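Local structure of lectin (Lotus tetragonolobus, 2EIG) at residues H42-T47 and V83-P88; T47-W52 and W221-T226; A60-S65 and I190-V195; V115-D120 and K170-V175. The protein is a seed lectin of the legume family that probably binds L-fucosyl sugars and carries bound manganese and calcium ions. All blocks are in the same frame, centred on the assembly; numbering follows the deposited sequence.

Contact 1: H42-T47 and V83-P88; sequences HALYAT and VFFLAP
F85 points the rim of its ring at the imidazole of H42, an edge-to-face pair within the seven-stranded antiparallel sheet of the legume lectin jelly-roll sandwich. The ring planes stand at 61° and the centroids are 5.0 Å apart, too steep for an offset stack. F85 CZ does the touching: it sits over one face of the imidazole, displaced toward the rim on the side of H42 CE1 and ND1. The two side chains meet at about a right angle. L44, two residues along the strand, brings its CD2 branch at a slant against the same phenyl ring, 3.8 Å from F85 CE2. F85 CG lies between the backbone N and the carbonyl carbon (chi1 81°), which lifts the ring from its own strand toward H42 and L44. No hydrogen bond joins the segments, and the CA atoms of L44 and F85 are 9.0 Å apart, because strand 199-208 runs between 39-50 and 81-88; its S205 touches both H42 and F85. The hydrogen bond from H42 NE2 to G103 O helps hold the imidazole's rotation. The closest approach across the contact is H42 CE1 to F85 CZ, 3.4 Å.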
loop_
_atom_site.group_PDB
_atom_site.type_symbol
_atom_site.label_atom_id
_atom_site.label_comp_id
_atom_site.label_asym_id
_atom_site.label_seq_id
_atom_site.Cartn_x
_atom_site.Cartn_y
_atom_site.Cartn_z
ATOM N N HIS A 42 -13.943 -20.572 -19.081
ATOM C CA HIS A 42 -14.095 -19.160 -18.817
ATOM C C HIS A 42 -15.575 -18.877 -18.669
ATOM O O HIS A 42 -16.377 -19.434 -19.385
ATOM C CB HIS A 42 -13.575 -18.372 -20.004
ATOM C CG HIS A 42 -12.102 -18.161 -19.955
ATOM N ND1 HIS A 42 -11.486 -17.090 -20.561
ATOM C CD2 HIS A 42 -11.143 -18.819 -19.269
ATOM C CE1 HIS A 42 -10.190 -17.138 -20.298
ATOM N NE2 HIS A 42 -9.960 -18.174 -19.508
ATOM N N ALA A 43 -15.927 -18.037 -17.718
ATOM C CA ALA A 43 -17.299 -17.555 -17.584
ATOM C C ALA A 43 -17.135 -16.078 -17.279
ATOM O O ALA A 43 -16.631 -15.688 -16.199
ATOM C CB ALA A 43 -18.031 -18.266 -16.447
ATOM N N LEU A 44 -17.509 -15.259 -18.250
ATOM C CA LEU A 44 -17.274 -13.816 -18.151
ATOM C C LEU A 44 -18.597 -13.109 -18.055
ATOM O O LEU A 44 -19.564 -13.500 -18.721
ATOM C CB LEU A 44 -16.552 -13.317 -19.404
ATOM C CG LEU A 44 -15.261 -14.081 -19.770
ATOM C CD1 LEU A 44 -14.617 -13.361 -20.936
ATOM C CD2 LEU A 44 -14.280 -14.157 -18.595
ATOM N N TYR A 45 -18.641 -12.027 -17.296
ATOM C CA TYR A 45 -19.736 -11.112 -17.450
ATOM C C TYR A 45 -19.762 -10.673 -18.938
ATOM O O TYR A 45 -18.719 -10.367 -19.525
ATOM C CB TYR A 45 -19.626 -9.929 -16.497
ATOM C CG TYR A 45 -20.798 -8.993 -16.570
ATOM C CD1 TYR A 45 -22.113 -9.453 -16.304
ATOM C CD2 TYR A 45 -20.602 -7.636 -16.864
ATOM C CE1 TYR A 45 -23.189 -8.581 -16.360
ATOM C CE2 TYR A 45 -21.691 -6.742 -16.919
ATOM C CZ TYR A 45 -22.962 -7.235 -16.683
ATOM O OH TYR A 45 -24.021 -6.393 -16.710
ATOM N N ALA A 46 -20.954 -10.650 -19.542
ATOM C CA ALA A 46 -21.012 -10.430 -20.992
ATOM C C ALA A 46 -20.923 -8.977 -21.482
ATOM O O ALA A 46 -21.074 -8.727 -22.668
ATOM C CB ALA A 46 -22.235 -11.133 -21.581
ATOM N N THR A 47 -20.692 -8.020 -20.592
ATOM C CA THR A 47 -20.583 -6.623 -21.006
ATOM C C THR A 47 -19.235 -6.124 -20.619
ATOM O O THR A 47 -18.782 -6.414 -19.494
ATOM C CB THR A 47 -21.679 -5.735 -20.324
ATOM O OG1 THR A 47 -22.937 -6.423 -20.343
ATOM C CG2 THR A 47 -21.818 -4.329 -21.015
ATOM N N VAL A 83 -9.943 -19.011 -10.916
ATOM C CA VAL A 83 -9.603 -17.627 -10.637
ATOM C C VAL A 83 -10.730 -16.680 -10.935
ATOM O O VAL A 83 -11.489 -16.936 -11.834
ATOM C CB VAL A 83 -8.306 -17.216 -11.382
ATOM C CG1 VAL A 83 -7.299 -18.396 -11.301
ATOM C CG2 VAL A 83 -8.585 -16.775 -12.838
ATOM N N PHE A 84 -10.826 -15.611 -10.149
ATOM C CA PHE A 84 -11.470 -14.406 -10.564
ATOM C C PHE A 84 -10.428 -13.504 -11.265
ATOM O O PHE A 84 -9.330 -13.284 -10.746
ATOM C CB PHE A 84 -12.092 -13.625 -9.387
ATOM C CG PHE A 84 -12.670 -12.294 -9.819
ATOM C CD1 PHE A 84 -13.932 -12.234 -10.438
ATOM C CD2 PHE A 84 -11.926 -11.129 -9.708
ATOM C CE1 PHE A 84 -14.444 -11.030 -10.873
ATOM C CE2 PHE A 84 -12.421 -9.920 -10.128
ATOM C CZ PHE A 84 -13.697 -9.850 -10.701
ATOM N N PHE A 85 -10.774 -13.005 -12.431
ATOM C CA PHE A 85 -9.853 -12.236 -13.240
ATOM C C PHE A 85 -10.485 -11.104 -14.075
ATOM O O PHE A 85 -11.666 -11.158 -14.480
ATOM C CB PHE A 85 -8.927 -13.128 -14.119
ATOM C CG PHE A 85 -9.544 -13.652 -15.425
ATOM C CD1 PHE A 85 -8.998 -13.290 -16.634
ATOM C CD2 PHE A 85 -10.585 -14.594 -15.427
ATOM C CE1 PHE A 85 -9.481 -13.806 -17.863
ATOM C CE2 PHE A 85 -11.111 -15.101 -16.661
ATOM C CZ PHE A 85 -10.542 -14.727 -17.870
ATOM N N LEU A 86 -9.675 -10.062 -14.235
ATOM C CA LEU A 86 -9.837 -9.003 -15.200
ATOM C C LEU A 86 -8.830 -9.208 -16.309
ATOM O O LEU A 86 -7.612 -9.489 -16.058
ATOM C CB LEU A 86 -9.532 -7.641 -14.568
ATOM C CG LEU A 86 -10.606 -7.044 -13.657
ATOM C CD1 LEU A 86 -10.819 -7.938 -12.453
ATOM C CD2 LEU A 86 -10.118 -5.668 -13.179
ATOM N N ALA A 87 -9.318 -9.057 -17.524
ATOM C CA ALA A 87 -8.490 -9.180 -18.728
ATOM C C ALA A 87 -9.031 -8.223 -19.811
ATOM O O ALA A 87 -10.227 -7.902 -19.794
ATOM C CB ALA A 87 -8.475 -10.576 -19.212
ATOM N N PRO A 88 -8.160 -7.804 -20.755
ATOM C CA PRO A 88 -8.565 -6.950 -21.826
ATOM C C PRO A 88 -9.830 -7.472 -22.436
ATOM O O PRO A 88 -9.949 -8.658 -22.767
ATOM C CB PRO A 88 -7.392 -7.079 -22.831
ATOM C CG PRO A 88 -6.230 -7.149 -21.922
ATOM C CD PRO A 88 -6.733 -8.168 -20.901
#

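Contact 2: T47-W52 and W221-T226; sequences TPVPIW and WSFTST
V49 meets F223 and S225 through a single methyl, CG1, and this gives the contact its apolar part. V49 CG1 lies 4.1 Å from F223 CE2 and 3.6 Å from S225 OG. With CG1 opposite the backbone N (chi1 -174°), the branch projects between these two residues, which are two apart on strand 214-226, so both side chains fall on the same surface. The F223 ring also meets those of F3 and F62, their planes nearly aligned.

The polar part runs through solvent. One ordered water donates to P50 O at 2.8 Å and is hydrogen-bonded to S225 OG at 2.6 Å, bridging strand ends that have no direct hydrogen bond between them. S225 OG also makes a weak hydrogen bond with V1 N, at the chain's amino terminus.

On the other surface of 221-226, S222 touches the bound N-acetylglucosamine, and T226 OG1 is hydrogen-bonded to I183 N of the second subunit. Inward packing between strands 39-50 and 214-226, which belong to different sheets, is the face-to-face closure of the legume lectin beta-sandwich.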
loop_
_atom_site.group_PDB
_atom_site.type_symbol
_atom_site.label_atom_id
_atom_site.label_comp_id
_atom_site.label_asym_id
_atom_site.label_seq_id
_atom_site.Cartn_x
_atom_site.Cartn_y
_atom_site.Cartn_z
ATOM N N THR A 47 -20.692 -8.020 -20.592
ATOM C CA THR A 47 -20.583 -6.623 -21.006
ATOM C C THR A 47 -19.235 -6.124 -20.619
ATOM O O THR A 47 -18.782 -6.414 -19.494
ATOM C CB THR A 47 -21.679 -5.735 -20.324
ATOM O OG1 THR A 47 -22.937 -6.423 -20.343
ATOM C CG2 THR A 47 -21.818 -4.329 -21.015
ATOM N N PRO A 48 -18.588 -5.323 -21.494
ATOM C CA PRO A 48 -17.267 -4.836 -21.084
ATOM C C PRO A 48 -17.413 -4.072 -19.790
ATOM O O PRO A 48 -18.455 -3.432 -19.552
ATOM C CB PRO A 48 -16.876 -3.881 -22.221
ATOM C CG PRO A 48 -17.618 -4.373 -23.390
ATOM C CD PRO A 48 -18.944 -4.819 -22.839
ATOM N N VAL A 49 -16.417 -4.166 -18.923
ATOM C CA VAL A 49 -16.422 -3.335 -17.708
ATOM C C VAL A 49 -15.419 -2.176 -17.923
ATOM O O VAL A 49 -14.273 -2.419 -18.206
ATOM C CB VAL A 49 -16.087 -4.145 -16.406
ATOM C CG1 VAL A 49 -16.247 -3.252 -15.151
ATOM C CG2 VAL A 49 -17.007 -5.391 -16.277
ATOM N N PRO A 50 -15.876 -0.919 -17.783
ATOM C CA PRO A 50 -14.942 0.179 -17.907
ATOM C C PRO A 50 -14.180 0.349 -16.590
ATOM O O PRO A 50 -14.795 0.512 -15.524
ATOM C CB PRO A 50 -15.833 1.373 -18.235
ATOM C CG PRO A 50 -17.232 0.954 -17.890
ATOM C CD PRO A 50 -17.249 -0.459 -17.491
ATOM N N ILE A 51 -12.860 0.250 -16.640
ATOM C CA ILE A 51 -12.103 0.291 -15.385
ATOM C C ILE A 51 -11.238 1.510 -15.243
ATOM O O ILE A 51 -10.590 1.720 -14.221
ATOM C CB ILE A 51 -11.226 -0.946 -15.183
ATOM C CG1 ILE A 51 -10.436 -1.242 -16.461
ATOM C CG2 ILE A 51 -12.083 -2.103 -14.606
ATOM C CD1 ILE A 51 -9.193 -1.956 -16.233
ATOM N N TRP A 52 -11.166 2.286 -16.310
ATOM C CA TRP A 52 -10.597 3.601 -16.222
ATOM C C TRP A 52 -11.059 4.458 -17.384
ATOM O O TRP A 52 -11.495 3.954 -18.414
ATOM C CB TRP A 52 -9.053 3.558 -16.093
ATOM C CG TRP A 52 -8.293 2.915 -17.184
ATOM C CD1 TRP A 52 -7.821 1.650 -17.207
ATOM C CD2 TRP A 52 -7.833 3.538 -18.397
ATOM N NE1 TRP A 52 -7.112 1.421 -18.343
ATOM C CE2 TRP A 52 -7.083 2.565 -19.097
ATOM C CE3 TRP A 52 -7.973 4.835 -18.956
ATOM C CZ2 TRP A 52 -6.509 2.814 -20.348
ATOM C CZ3 TRP A 52 -7.392 5.088 -20.217
ATOM C CH2 TRP A 52 -6.674 4.072 -20.898
ATOM N N TRP A 221 -22.651 -14.741 -7.326
ATOM C CA TRP A 221 -21.632 -13.772 -7.719
ATOM C C TRP A 221 -22.298 -12.428 -7.834
ATOM O O TRP A 221 -23.295 -12.289 -8.526
ATOM C CB TRP A 221 -20.986 -14.194 -9.055
ATOM C CG TRP A 221 -19.901 -13.260 -9.585
ATOM C CD1 TRP A 221 -18.981 -12.546 -8.863
ATOM C CD2 TRP A 221 -19.583 -13.052 -10.962
ATOM N NE1 TRP A 221 -18.145 -11.847 -9.713
ATOM C CE2 TRP A 221 -18.468 -12.181 -11.009
ATOM C CE3 TRP A 221 -20.119 -13.549 -12.174
ATOM C CZ2 TRP A 221 -17.900 -11.762 -12.229
ATOM C CZ3 TRP A 221 -19.563 -13.129 -13.375
ATOM C CH2 TRP A 221 -18.453 -12.239 -13.386
ATOM N N SER A 222 -21.749 -11.439 -7.139
ATOM C CA SER A 222 -22.229 -10.080 -7.221
ATOM C C SER A 222 -20.978 -9.255 -7.525
ATOM O O SER A 222 -19.847 -9.647 -7.205
ATOM C CB SER A 222 -22.972 -9.619 -5.925
ATOM O OG SER A 222 -22.102 -9.703 -4.783
ATOM N N PHE A 223 -21.194 -8.134 -8.190
ATOM C CA PHE A 223 -20.108 -7.281 -8.589
ATOM C C PHE A 223 -20.656 -5.894 -8.641
ATOM O O PHE A 223 -21.739 -5.665 -9.206
ATOM C CB PHE A 223 -19.695 -7.686 -10.003
ATOM C CG PHE A 223 -18.572 -6.870 -10.553
ATOM C CD1 PHE A 223 -17.245 -7.305 -10.409
ATOM C CD2 PHE A 223 -18.835 -5.653 -11.232
ATOM C CE1 PHE A 223 -16.180 -6.543 -10.939
ATOM C CE2 PHE A 223 -17.764 -4.897 -11.759
ATOM C CZ PHE A 223 -16.448 -5.350 -11.585
ATOM N N THR A 224 -19.948 -4.956 -8.049
ATOM C CA THR A 224 -20.330 -3.545 -8.218
ATOM C C THR A 224 -19.093 -2.775 -8.507
ATOM O O THR A 224 -18.130 -2.857 -7.737
ATOM C CB THR A 224 -20.947 -2.930 -6.929
ATOM O OG1 THR A 224 -22.057 -3.715 -6.539
ATOM C CG2 THR A 224 -21.396 -1.480 -7.178
ATOM N N SER A 225 -19.116 -2.014 -9.594
ATOM C CA SER A 225 -17.990 -1.156 -9.922
ATOM C C SER A 225 -18.467 0.266 -10.175
ATOM O O SER A 225 -19.602 0.486 -10.618
ATOM C CB SER A 225 -17.146 -1.670 -11.099
ATOM O OG SER A 225 -17.866 -1.653 -12.323
ATOM N N THR A 226 -17.607 1.223 -9.878
ATOM C CA THR A 226 -17.949 2.638 -10.118
ATOM C C THR A 226 -16.764 3.328 -10.718
ATOM O O THR A 226 -15.696 3.375 -10.142
ATOM C CB THR A 226 -18.393 3.406 -8.846
ATOM O OG1 THR A 226 -19.667 2.924 -8.438
ATOM C CG2 THR A 226 -18.513 4.918 -9.105
HETATM O O HOH W 1 -17.073 0.305 -13.832
#

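Contact 3: A60-S65 and I190-V195; sequences ASFITS and IDLKTV
The F62 ring receives L192 CD1 at its edge, in the plane of the ring, with 4.0 Å between that methyl and F62 CE2. F84 and L86 of strand 81-88 also pack on F62. L192 comes in on the skew to the phenyl group. It occupies the first turn of the short helix 192-195, its CB directed at strand 61-72, while F62 swings its ring inward at chi1 66°. The turn is pinned by D191 at the N-cap: K193 N donates to D191 OD2 at 3.2 Å, on the anti side and 24° out of the carboxylate plane. L192 N is hydrogen-bonded to Y165 OH. T194 OG1 is within hydrogen-bonding reach of L146 O of the third subunit, which places the helix at a subunit interface. No hydrogen bond crosses between the two segments; the side-chain contact is apolar. A60 O, 4.5 Å from L192 CD1, is buried with no polar partner in the model, which probably carries a desolvation penalty.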
loop_
_atom_site.group_PDB
_atom_site.type_symbol
_atom_site.label_atom_id
_atom_site.label_comp_id
_atom_site.label_asym_id
_atom_site.label_seq_id
_atom_site.Cartn_x
_atom_site.Cartn_y
_atom_site.Cartn_z
ATOM N N ALA A 60 -11.605 2.772 -11.988
ATOM C CA ALA A 60 -12.773 2.209 -11.279
ATOM C C ALA A 60 -12.430 1.613 -9.909
ATOM O O ALA A 60 -11.323 1.054 -9.691
ATOM C CB ALA A 60 -13.531 1.125 -12.188
ATOM N N SER A 61 -13.384 1.726 -8.973
ATOM C CA SER A 61 -13.351 0.869 -7.800
ATOM C C SER A 61 -14.327 -0.244 -8.030
ATOM O O SER A 61 -15.323 -0.097 -8.755
ATOM C CB SER A 61 -13.740 1.631 -6.514
ATOM O OG SER A 61 -12.696 2.509 -6.183
ATOM N N PHE A 62 -14.071 -1.389 -7.409
ATOM C CA PHE A 62 -15.087 -2.408 -7.423
ATOM C C PHE A 62 -15.076 -3.216 -6.151
ATOM O O PHE A 62 -14.100 -3.214 -5.377
ATOM C CB PHE A 62 -15.039 -3.309 -8.679
ATOM C CG PHE A 62 -13.786 -4.182 -8.810
ATOM C CD1 PHE A 62 -13.696 -5.413 -8.158
ATOM C CD2 PHE A 62 -12.744 -3.781 -9.632
ATOM C CE1 PHE A 62 -12.555 -6.228 -8.290
ATOM C CE2 PHE A 62 -11.592 -4.571 -9.767
ATOM C CZ PHE A 62 -11.510 -5.804 -9.095
ATOM N N ILE A 63 -16.181 -3.898 -5.947
ATOM C CA ILE A 63 -16.218 -4.963 -4.991
ATOM C C ILE A 63 -16.876 -6.100 -5.694
ATOM O O ILE A 63 -17.823 -5.918 -6.401
ATOM C CB ILE A 63 -16.963 -4.597 -3.666
ATOM C CG1 ILE A 63 -16.971 -5.819 -2.727
ATOM C CG2 ILE A 63 -18.414 -4.031 -3.951
ATOM C CD1 ILE A 63 -17.372 -5.524 -1.289
ATOM N N THR A 64 -16.327 -7.284 -5.527
ATOM C CA THR A 64 -17.006 -8.429 -6.027
ATOM C C THR A 64 -17.060 -9.477 -4.912
ATOM O O THR A 64 -16.128 -9.539 -4.098
ATOM C CB THR A 64 -16.342 -8.951 -7.338
ATOM O OG1 THR A 64 -17.223 -9.861 -7.930
ATOM C CG2 THR A 64 -14.964 -9.657 -7.158
ATOM N N SER A 65 -18.132 -10.264 -4.896
ATOM C CA SER A 65 -18.282 -11.414 -3.987
ATOM C C SER A 65 -18.765 -12.621 -4.741
ATOM O O SER A 65 -19.587 -12.536 -5.651
ATOM C CB SER A 65 -19.275 -11.141 -2.825
ATOM O OG SER A 65 -18.829 -10.061 -2.034
ATOM N N ILE A 190 -2.172 -2.630 -6.910
ATOM C CA ILE A 190 -2.181 -2.811 -8.375
ATOM C C ILE A 190 -2.802 -1.579 -9.018
ATOM O O ILE A 190 -3.969 -1.254 -8.721
ATOM C CB ILE A 190 -3.030 -4.058 -8.834
ATOM C CG1 ILE A 190 -2.706 -5.283 -8.017
ATOM C CG2 ILE A 190 -2.847 -4.335 -10.358
ATOM C CD1 ILE A 190 -3.584 -6.495 -8.318
ATOM N N ASP A 191 -2.067 -0.889 -9.881
ATOM C CA ASP A 191 -2.677 0.155 -10.688
ATOM C C ASP A 191 -3.326 -0.466 -11.919
ATOM O O ASP A 191 -2.621 -0.802 -12.872
ATOM C CB ASP A 191 -1.643 1.211 -11.127
ATOM C CG ASP A 191 -2.293 2.547 -11.529
ATOM O OD1 ASP A 191 -1.668 3.603 -11.246
ATOM O OD2 ASP A 191 -3.419 2.558 -12.102
ATOM N N LEU A 192 -4.662 -0.626 -11.896
ATOM C CA LEU A 192 -5.394 -1.231 -13.016
ATOM C C LEU A 192 -5.118 -0.527 -14.312
ATOM O O LEU A 192 -5.083 -1.146 -15.353
ATOM C CB LEU A 192 -6.912 -1.249 -12.777
ATOM C CG LEU A 192 -7.443 -2.153 -11.689
ATOM C CD1 LEU A 192 -8.986 -2.223 -11.681
ATOM C CD2 LEU A 192 -6.799 -3.556 -11.746
ATOM N N LYS A 193 -4.901 0.781 -14.254
ATOM C CA LYS A 193 -4.699 1.564 -15.487
ATOM C C LYS A 193 -3.296 1.351 -16.039
ATOM O O LYS A 193 -3.094 1.624 -17.214
ATOM C CB LYS A 193 -5.006 3.054 -15.260
ATOM C CG LYS A 193 -5.001 3.960 -16.501
ATOM C CD LYS A 193 -5.131 5.451 -16.135
ATOM C CE LYS A 193 -5.126 6.316 -17.430
ATOM N NZ LYS A 193 -4.213 7.540 -17.423
ATOM N N THR A 194 -2.332 0.852 -15.241
ATOM C CA THR A 194 -0.992 0.546 -15.798
ATOM C C THR A 194 -1.007 -0.787 -16.507
ATOM O O THR A 194 -0.337 -0.993 -17.522
ATOM C CB THR A 194 0.207 0.563 -14.776
ATOM O OG1 THR A 194 -0.086 -0.225 -13.618
ATOM C CG2 THR A 194 0.636 2.000 -14.324
ATOM N N VAL A 195 -1.772 -1.725 -15.969
ATOM C CA VAL A 195 -1.698 -3.090 -16.464
ATOM C C VAL A 195 -2.823 -3.505 -17.381
ATOM O O VAL A 195 -2.719 -4.520 -18.026
ATOM C CB VAL A 195 -1.507 -4.111 -15.322
ATOM C CG1 VAL A 195 -0.084 -3.965 -14.735
ATOM C CG2 VAL A 195 -2.597 -3.949 -14.232
#

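Contact 4: V115-D120 and K170-V175; sequences VAVEFD and KILTVV. With MN (manganese (II) ion), chain F; CA (calcium ion), chain G.
V117 and V174 reach toward each other tip to tip, and their methyls supply the closest apolar contact, V117 CG2 to V174 CG2 at 3.5 Å. L172 adds its CD2 branch between two valines: it crosses V117 obliquely, 3.9 Å from V117 CG2, and slides past V115 in the opposite direction, 3.8 Å from V115 CG1. L172 CG stands trans to the backbone N (chi1 -178°), which carries the branch across to the facing strand. The strand axes are 9.4 Å apart at closest approach and their directions differ by 18°, a spacing that fits packing between sheets rather than pairing within one; no hydrogen bond crosses. I163 touches both V117 and L172.

Metal coordination occupies the other surface of strand 115-120. E118 OE2 binds manganese at 2.2 Å, and its OE1 accepts a hydrogen bond from a water that is itself a manganese ligand, so OE2 binds the ion directly while OE1 holds one of its water ligands. D120 OD1 bridges manganese and calcium, while D120 OD2 binds calcium at 2.5 Å, making the carboxylate bidentate to that ion. D127 and H135 complete the protein ligands of manganese; H122 O, N124 and D127 join calcium. One strand thus faces the hydrophobic core and the paired manganese-calcium site characteristic of legume lectins, which in this family shapes the adjoining carbohydrate-binding loops.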
loop_
_atom_site.group_PDB
_atom_site.type_symbol
_atom_site.label_atom_id
_atom_site.label_comp_id
_atom_site.label_asym_id
_atom_site.label_seq_id
_atom_site.Cartn_x
_atom_site.Cartn_y
_atom_site.Cartn_z
ATOM N N VAL A 115 -5.326 -9.310 -14.356
ATOM C CA VAL A 115 -5.237 -9.250 -12.916
ATOM C C VAL A 115 -6.137 -10.397 -12.486
ATOM O O VAL A 115 -7.261 -10.528 -12.983
ATOM C CB VAL A 115 -5.665 -7.863 -12.336
ATOM C CG1 VAL A 115 -5.762 -7.915 -10.834
ATOM C CG2 VAL A 115 -4.668 -6.741 -12.725
ATOM N N ALA A 116 -5.621 -11.256 -11.619
ATOM C CA ALA A 116 -6.386 -12.386 -11.170
ATOM C C ALA A 116 -6.208 -12.636 -9.663
ATOM O O ALA A 116 -5.169 -12.313 -9.092
ATOM C CB ALA A 116 -5.977 -13.635 -11.976
ATOM N N VAL A 117 -7.277 -13.123 -9.038
ATOM C CA VAL A 117 -7.254 -13.746 -7.748
ATOM C C VAL A 117 -7.507 -15.255 -7.978
ATOM O O VAL A 117 -8.595 -15.686 -8.400
ATOM C CB VAL A 117 -8.309 -13.138 -6.784
ATOM C CG1 VAL A 117 -8.257 -13.853 -5.396
ATOM C CG2 VAL A 117 -8.122 -11.564 -6.648
ATOM N N GLU A 118 -6.483 -16.043 -7.698
ATOM C CA GLU A 118 -6.498 -17.458 -7.995
ATOM C C GLU A 118 -6.708 -18.249 -6.734
ATOM O O GLU A 118 -6.266 -17.894 -5.647
ATOM C CB GLU A 118 -5.202 -17.937 -8.695
ATOM C CG GLU A 118 -3.992 -17.790 -7.772
ATOM C CD GLU A 118 -2.739 -18.450 -8.307
ATOM O OE1 GLU A 118 -2.377 -18.274 -9.471
ATOM O OE2 GLU A 118 -2.108 -19.132 -7.510
ATOM N N PHE A 119 -7.360 -19.371 -6.912
ATOM C CA PHE A 119 -7.623 -20.289 -5.839
ATOM C C PHE A 119 -6.993 -21.505 -6.493
ATOM O O PHE A 119 -7.573 -22.165 -7.336
ATOM C CB PHE A 119 -9.129 -20.447 -5.612
ATOM C CG PHE A 119 -9.802 -19.209 -5.076
ATOM C CD1 PHE A 119 -10.346 -18.261 -5.939
ATOM C CD2 PHE A 119 -9.857 -18.972 -3.692
ATOM C CE1 PHE A 119 -10.971 -17.110 -5.456
ATOM C CE2 PHE A 119 -10.485 -17.832 -3.201
ATOM C CZ PHE A 119 -11.046 -16.889 -4.076
ATOM N N ASP A 120 -5.775 -21.781 -6.102
ATOM C CA ASP A 120 -4.931 -22.688 -6.808
ATOM C C ASP A 120 -4.821 -23.930 -5.920
ATOM O O ASP A 120 -4.375 -23.848 -4.781
ATOM C CB ASP A 120 -3.560 -22.004 -6.999
ATOM C CG ASP A 120 -2.592 -22.806 -7.833
ATOM O OD1 ASP A 120 -1.647 -22.219 -8.386
ATOM O OD2 ASP A 120 -2.709 -24.035 -7.942
ATOM N N LYS A 170 -5.241 2.203 -4.860
ATOM C CA LYS A 170 -4.826 1.254 -5.877
ATOM C C LYS A 170 -4.612 -0.118 -5.265
ATOM O O LYS A 170 -3.744 -0.823 -5.683
ATOM C CB LYS A 170 -3.551 1.740 -6.615
ATOM C CG LYS A 170 -3.778 2.532 -7.913
ATOM C CD LYS A 170 -4.474 3.860 -7.740
ATOM C CE LYS A 170 -3.477 4.988 -7.418
ATOM N NZ LYS A 170 -4.165 6.325 -7.259
ATOM N N ILE A 171 -5.432 -0.515 -4.304
ATOM C CA ILE A 171 -5.169 -1.774 -3.615
ATOM C C ILE A 171 -6.287 -2.762 -3.918
ATOM O O ILE A 171 -7.455 -2.449 -3.769
ATOM C CB ILE A 171 -4.957 -1.559 -2.061
ATOM C CG1 ILE A 171 -3.635 -0.781 -1.818
ATOM C CG2 ILE A 171 -4.863 -2.909 -1.333
ATOM C CD1 ILE A 171 -3.584 0.010 -0.535
ATOM N N LEU A 172 -5.907 -3.936 -4.383
ATOM C CA LEU A 172 -6.813 -5.072 -4.517
ATOM C C LEU A 172 -6.693 -5.949 -3.266
ATOM O O LEU A 172 -5.612 -6.414 -2.950
ATOM C CB LEU A 172 -6.453 -5.859 -5.779
ATOM C CG LEU A 172 -7.315 -7.086 -6.138
ATOM C CD1 LEU A 172 -8.582 -6.600 -6.756
ATOM C CD2 LEU A 172 -6.583 -8.002 -7.102
ATOM N N THR A 173 -7.803 -6.195 -2.574
ATOM C CA THR A 173 -7.766 -6.989 -1.352
ATOM C C THR A 173 -8.775 -8.107 -1.441
ATOM O O THR A 173 -9.924 -7.921 -1.849
ATOM C CB THR A 173 -8.039 -6.124 -0.119
ATOM O OG1 THR A 173 -7.084 -5.076 -0.107
ATOM C CG2 THR A 173 -7.849 -6.918 1.185
ATOM N N VAL A 174 -8.338 -9.277 -1.021
ATOM C CA VAL A 174 -9.201 -10.413 -1.004
ATOM C C VAL A 174 -9.460 -10.863 0.429
ATOM O O VAL A 174 -8.534 -10.946 1.227
ATOM C CB VAL A 174 -8.580 -11.590 -1.796
ATOM C CG1 VAL A 174 -9.600 -12.703 -1.955
ATOM C CG2 VAL A 174 -7.990 -11.072 -3.138
ATOM N N VAL A 175 -10.708 -11.176 0.719
ATOM C CA VAL A 175 -11.011 -12.032 1.848
ATOM C C VAL A 175 -11.725 -13.314 1.399
ATOM O O VAL A 175 -12.568 -13.256 0.483
ATOM C CB VAL A 175 -11.789 -11.256 2.932
ATOM C CG1 VAL A 175 -12.990 -10.597 2.371
ATOM C CG2 VAL A 175 -12.237 -12.175 3.995
HETATM MN MN MN F . -0.406 -20.468 -7.837
HETATM CA CA CA G . -0.819 -24.230 -9.517
HETATM O O HOH W 2 -0.327 -19.824 -9.913
HETATM O O HOH W 3 0.866 -18.763 -7.158
HETATM O O HOH W 4 -0.667 -22.582 -11.097
HETATM O O HOH W 5 -2.604 -25.202 -10.688
#

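Overall arrangement
Within one beta-sandwich, contact 1 lies in the seven-stranded sheet, whereas contacts 2 and 4 join it to the opposing sheet, their centres about 15 Å and nearest atoms about 7 Å apart. Contact 3 bridges this gap: its centre is about 9 Å from that of contact 2 and about 10 Å from that of contact 4, and I190 CD1 lies 3.6 Å from L172 CD2. Strands 81-88 and 115-120 are neighbours, so contacts 1 and 4 are joined by a probable backbone hydrogen bond, V117 N to F84 O, 2.7 Å. The metals belong to contact 4; the F85 side chain is about 13 Å from manganese. Bound N-acetylglucosamine touches contact 2, about 12 Å from the F62 side chain.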